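Local coordinates for glyoxylate-induced Protein (Pseudomonas aeruginosa, PDB 1SQ4) that is a double-barrelled cupin of unproven function, possibly a ureidoglycine aminohydrolase, at residues A207-V218 against G237-Q248. Residues are numbered along the deposited sequence; the frame is centred on the assembly and turned at random.
Sequences AETHVMEHGLYV and GDFMWLRAFCPQ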
loop_
_atom_site.group_PDB
_atom_site.type_symbol
_atom_site.label_atom_id
_atom_site.label_comp_id
_atom_site.label_asym_id
_atom_site.label_seq_id
_atom_site.Cartn_x
_atom_site.Cartn_y
_atom_site.Cartn_z
ATOM N N ALA A 207 -23.720 7.219 11.045
ATOM C CA ALA A 207 -24.893 6.722 10.343
ATOM C C ALA A 207 -25.066 5.220 10.479
ATOM O O ALA A 207 -25.947 4.626 9.843
ATOM C CB ALA A 207 -24.819 7.111 8.873
ATOM N N GLU A 208 -24.222 4.606 11.299
ATOM C CA GLU A 208 -24.293 3.168 11.515
ATOM C C GLU A 208 -25.587 2.861 12.254
ATOM O O GLU A 208 -25.904 3.507 13.247
ATOM C CB GLU A 208 -23.079 2.702 12.331
ATOM C CG GLU A 208 -22.937 1.182 12.473
ATOM C CD GLU A 208 -21.469 0.722 12.527
ATOM O OE1 GLU A 208 -20.705 1.237 13.383
ATOM O OE2 GLU A 208 -21.082 -0.156 11.714
ATOM N N THR A 209 -26.350 1.897 11.755
ATOM C CA THR A 209 -27.603 1.530 12.404
ATOM C C THR A 209 -27.544 0.099 12.886
ATOM O O THR A 209 -28.430 -0.350 13.594
ATOM C CB THR A 209 -28.805 1.654 11.461
ATOM O OG1 THR A 209 -28.520 0.966 10.236
ATOM C CG2 THR A 209 -29.112 3.107 11.177
ATOM N N HIS A 210 -26.501 -0.620 12.492
ATOM C CA HIS A 210 -26.338 -2.011 12.900
ATOM C C HIS A 210 -24.867 -2.216 13.153
ATOM O O HIS A 210 -24.046 -1.630 12.467
ATOM C CB HIS A 210 -26.800 -2.960 11.799
ATOM C CG HIS A 210 -27.011 -4.361 12.264
ATOM N ND1 HIS A 210 -27.750 -4.663 13.385
ATOM C CD2 HIS A 210 -26.620 -5.545 11.737
ATOM C CE1 HIS A 210 -27.811 -5.974 13.528
ATOM N NE2 HIS A 210 -27.133 -6.531 12.539
ATOM N N VAL A 211 -24.532 -3.047 14.131
ATOM C CA VAL A 211 -23.138 -3.268 14.467
ATOM C C VAL A 211 -22.542 -4.422 13.666
ATOM O O VAL A 211 -21.362 -4.416 13.332
ATOM C CB VAL A 211 -22.986 -3.518 15.995
ATOM C CG1 VAL A 211 -23.526 -4.889 16.354
ATOM C CG2 VAL A 211 -21.552 -3.390 16.405
HETATM N N MSE A 212 -23.367 -5.406 13.343
HETATM C CA MSE A 212 -22.906 -6.549 12.576
HETATM C C MSE A 212 -23.076 -6.279 11.091
HETATM O O MSE A 212 -23.506 -5.199 10.701
HETATM C CB MSE A 212 -23.673 -7.798 13.005
HETATM C CG MSE A 212 -23.491 -8.123 14.492
HETATM SE SE MSE A 212 -21.667 -8.640 14.944
HETATM C CE MSE A 212 -21.031 -6.983 15.698
ATOM N N GLU A 213 -22.729 -7.254 10.261
ATOM C CA GLU A 213 -22.827 -7.083 8.821
ATOM C C GLU A 213 -24.255 -6.901 8.323
ATOM O O GLU A 213 -25.199 -7.458 8.874
ATOM C CB GLU A 213 -22.185 -8.275 8.112
ATOM C CG GLU A 213 -22.665 -9.647 8.594
ATOM C CD GLU A 213 -21.911 -10.141 9.827
ATOM O OE1 GLU A 213 -20.665 -10.263 9.763
ATOM O OE2 GLU A 213 -22.562 -10.405 10.859
ATOM N N HIS A 214 -24.405 -6.094 7.285
ATOM C CA HIS A 214 -25.701 -5.857 6.694
ATOM C C HIS A 214 -25.543 -5.158 5.360
ATOM O O HIS A 214 -24.506 -4.553 5.083
ATOM C CB HIS A 214 -26.605 -5.044 7.618
ATOM C CG HIS A 214 -26.041 -3.722 8.024
ATOM N ND1 HIS A 214 -24.984 -3.605 8.898
ATOM C CD2 HIS A 214 -26.402 -2.461 7.699
ATOM C CE1 HIS A 214 -24.717 -2.328 9.096
ATOM N NE2 HIS A 214 -25.563 -1.612 8.379
ATOM N N GLY A 215 -26.572 -5.260 4.524
ATOM C CA GLY A 215 -26.507 -4.654 3.213
ATOM C C GLY A 215 -27.278 -3.368 3.112
ATOM O O GLY A 215 -28.209 -3.126 3.877
ATOM N N LEU A 216 -26.867 -2.540 2.158
ATOM C CA LEU A 216 -27.490 -1.251 1.888
ATOM C C LEU A 216 -27.701 -1.145 0.397
ATOM O O LEU A 216 -26.774 -1.375 -0.364
ATOM C CB LEU A 216 -26.566 -0.118 2.328
ATOM C CG LEU A 216 -26.622 0.330 3.776
ATOM C CD1 LEU A 216 -26.819 -0.843 4.705
ATOM C CD2 LEU A 216 -25.325 1.065 4.105
ATOM N N TYR A 217 -28.912 -0.799 -0.024
ATOM C CA TYR A 217 -29.196 -0.643 -1.450
ATOM C C TYR A 217 -29.818 0.731 -1.658
ATOM O O TYR A 217 -30.941 0.980 -1.231
ATOM C CB TYR A 217 -30.153 -1.734 -1.950
ATOM C CG TYR A 217 -30.441 -1.646 -3.432
ATOM C CD1 TYR A 217 -31.297 -0.679 -3.938
ATOM C CD2 TYR A 217 -29.806 -2.498 -4.337
ATOM C CE1 TYR A 217 -31.515 -0.552 -5.302
ATOM C CE2 TYR A 217 -30.021 -2.382 -5.711
ATOM C CZ TYR A 217 -30.880 -1.401 -6.183
ATOM O OH TYR A 217 -31.114 -1.280 -7.533
ATOM N N VAL A 218 -29.096 1.622 -2.318
ATOM C CA VAL A 218 -29.617 2.963 -2.519
ATOM C C VAL A 218 -30.820 2.964 -3.455
ATOM O O VAL A 218 -30.705 2.638 -4.631
ATOM C CB VAL A 218 -28.527 3.895 -3.077
ATOM C CG1 VAL A 218 -29.024 5.327 -3.085
ATOM C CG2 VAL A 218 -27.268 3.768 -2.237
ATOM N N GLY A 237 -29.252 2.699 -6.978
ATOM C CA GLY A 237 -28.867 1.516 -7.719
ATOM C C GLY A 237 -27.581 0.903 -7.196
ATOM O O GLY A 237 -27.282 -0.261 -7.458
ATOM N N ASP A 238 -26.807 1.689 -6.459
ATOM C CA ASP A 238 -25.565 1.182 -5.912
ATOM C C ASP A 238 -25.863 0.396 -4.652
ATOM O O ASP A 238 -26.827 0.681 -3.945
ATOM C CB ASP A 238 -24.588 2.323 -5.605
ATOM C CG ASP A 238 -24.133 3.061 -6.861
ATOM O OD1 ASP A 238 -24.393 2.567 -7.982
ATOM O OD2 ASP A 238 -23.504 4.135 -6.725
ATOM N N PHE A 239 -25.029 -0.606 -4.400
ATOM C CA PHE A 239 -25.165 -1.469 -3.242
ATOM C C PHE A 239 -23.875 -1.429 -2.420
ATOM O O PHE A 239 -22.777 -1.505 -2.975
ATOM C CB PHE A 239 -25.436 -2.906 -3.698
ATOM C CG PHE A 239 -25.604 -3.871 -2.567
ATOM C CD1 PHE A 239 -26.728 -3.813 -1.757
ATOM C CD2 PHE A 239 -24.611 -4.792 -2.266
ATOM C CE1 PHE A 239 -26.862 -4.645 -0.666
ATOM C CE2 PHE A 239 -24.739 -5.631 -1.170
ATOM C CZ PHE A 239 -25.869 -5.554 -0.367
HETATM N N MSE A 240 -24.012 -1.296 -1.102
HETATM C CA MSE A 240 -22.861 -1.273 -0.202
HETATM C C MSE A 240 -23.010 -2.398 0.796
HETATM O O MSE A 240 -24.083 -2.578 1.365
HETATM C CB MSE A 240 -22.783 0.049 0.570
HETATM C CG MSE A 240 -22.684 1.304 -0.288
HETATM SE SE MSE A 240 -22.843 2.928 0.774
HETATM C CE MSE A 240 -24.663 2.782 1.354
ATOM N N TRP A 241 -21.941 -3.151 1.009
ATOM C CA TRP A 241 -21.964 -4.242 1.971
ATOM C C TRP A 241 -20.989 -3.960 3.090
ATOM O O TRP A 241 -19.813 -3.714 2.835
ATOM C CB TRP A 241 -21.588 -5.562 1.311
ATOM C CG TRP A 241 -21.461 -6.664 2.307
ATOM C CD1 TRP A 241 -20.316 -7.166 2.827
ATOM C CD2 TRP A 241 -22.536 -7.338 2.972
ATOM N NE1 TRP A 241 -20.602 -8.114 3.781
ATOM C CE2 TRP A 241 -21.958 -8.243 3.886
ATOM C CE3 TRP A 241 -23.930 -7.269 2.875
ATOM C CZ2 TRP A 241 -22.722 -9.060 4.708
ATOM C CZ3 TRP A 241 -24.692 -8.078 3.690
ATOM C CH2 TRP A 241 -24.087 -8.969 4.590
ATOM N N LEU A 242 -21.478 -4.013 4.327
ATOM C CA LEU A 242 -20.652 -3.761 5.506
ATOM C C LEU A 242 -20.347 -5.029 6.302
ATOM O O LEU A 242 -21.243 -5.825 6.570
ATOM C CB LEU A 242 -21.333 -2.739 6.403
ATOM C CG LEU A 242 -21.217 -1.305 5.887
ATOM C CD1 LEU A 242 -22.536 -0.800 5.353
ATOM C CD2 LEU A 242 -20.739 -0.428 7.041
ATOM N N ARG A 243 -19.076 -5.188 6.689
ATOM C CA ARG A 243 -18.579 -6.357 7.423
ATOM C C ARG A 243 -18.920 -6.469 8.900
ATOM O O ARG A 243 -19.289 -7.555 9.373
ATOM C CB ARG A 243 -17.053 -6.471 7.285
ATOM C CG ARG A 243 -16.563 -7.456 6.229
ATOM C CD ARG A 243 -15.974 -8.742 6.823
ATOM N NE ARG A 243 -15.657 -9.719 5.783
ATOM C CZ ARG A 243 -14.715 -9.542 4.862
ATOM N NH1 ARG A 243 -14.490 -10.474 3.939
ATOM N NH2 ARG A 243 -13.985 -8.436 4.878
ATOM N N ALA A 244 -18.772 -5.375 9.633
ATOM C CA ALA A 244 -19.050 -5.361 11.069
ATOM C C ALA A 244 -18.176 -4.301 11.695
ATOM O O ALA A 244 -16.978 -4.217 11.417
ATOM C CB ALA A 244 -18.758 -6.707 11.718
ATOM N N PHE A 245 -18.802 -3.494 12.539
ATOM C CA PHE A 245 -18.137 -2.407 13.212
ATOM C C PHE A 245 -17.594 -1.419 12.205
ATOM O O PHE A 245 -16.968 -0.436 12.576
ATOM C CB PHE A 245 -17.022 -2.946 14.089
ATOM C CG PHE A 245 -17.500 -3.828 15.186
ATOM C CD1 PHE A 245 -18.171 -3.296 16.281
ATOM C CD2 PHE A 245 -17.292 -5.200 15.121
ATOM C CE1 PHE A 245 -18.623 -4.119 17.309
ATOM C CE2 PHE A 245 -17.740 -6.036 16.140
ATOM C CZ PHE A 245 -18.409 -5.492 17.234
ATOM N N CYS A 246 -17.841 -1.676 10.926
ATOM C CA CYS A 246 -17.378 -0.768 9.884
ATOM C C CYS A 246 -17.994 0.618 10.095
ATOM O O CYS A 246 -19.211 0.770 10.068
ATOM C CB CYS A 246 -17.778 -1.297 8.511
ATOM S SG CYS A 246 -17.240 -0.231 7.154
ATOM N N PRO A 247 -17.163 1.648 10.319
ATOM C CA PRO A 247 -17.711 2.992 10.529
ATOM C C PRO A 247 -18.553 3.476 9.342
ATOM O O PRO A 247 -18.248 3.178 8.187
ATOM C CB PRO A 247 -16.460 3.841 10.741
ATOM C CG PRO A 247 -15.491 2.865 11.335
ATOM C CD PRO A 247 -15.701 1.651 10.487
ATOM N N GLN A 248 -19.612 4.223 9.638
ATOM C CA GLN A 248 -20.501 4.741 8.603
ATOM C C GLN A 248 -20.852 6.199 8.822
ATOM O O GLN A 248 -21.470 6.559 9.825
ATOM C CB GLN A 248 -21.796 3.943 8.577
ATOM C CG GLN A 248 -21.623 2.443 8.553
ATOM C CD GLN A 248 -22.955 1.744 8.450
ATOM O OE1 GLN A 248 -23.704 1.986 7.511
ATOM N NE2 GLN A 248 -23.264 0.880 9.410
HETATM O O HOH W 1 -29.187 -1.619 -9.293
#
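L216 N gives its hydrogen to M240 O at 2.9 Å; the return bond from M240 N is less certain, because the place of L216 O is. Two residues along, H214 and L242 form the next hydrogen-bonded pair, L242 N reaching H214 O at 3.2 Å, with G215 and W241 a non-hydrogen-bonded pair between. Strands 212-218 and 239-244 thus run antiparallel, their directions 174° apart. V218 closes one end twice over, its N on D238 O and its O on G237 N (2.8 Å). Beside it a water bridges Y217 OH and G237 O. At the other end F245 N binds V211 O, and A207 N reaches Q248 O at 2.6 Å.

With CG set between its backbone N and carbonyl carbon (chi1 57°), the H214 ring turns back so that ND1 donates to M212 O at 2.8 Å, nearly in the ring plane. Q248 NE2 lies at the ring's edge and makes a weak bond to E208 OE2 (3.3 Å), carboxylate and amide planes almost perpendicular, while OE1 is held by Y225 OH. L216 CD2 packs on M240 CE and L242 CD1. On the sheet face away from H214 and L216, W241 lays one ring face over H214 O. E213 OE2 forms a salt bridge with R59 of the second subunit.

Both segments lie in the second cupin domain; their antiparallel sheet continues through 258-265 beside 212-220 and, beyond 239-244, through 30-33 from near the N-terminus.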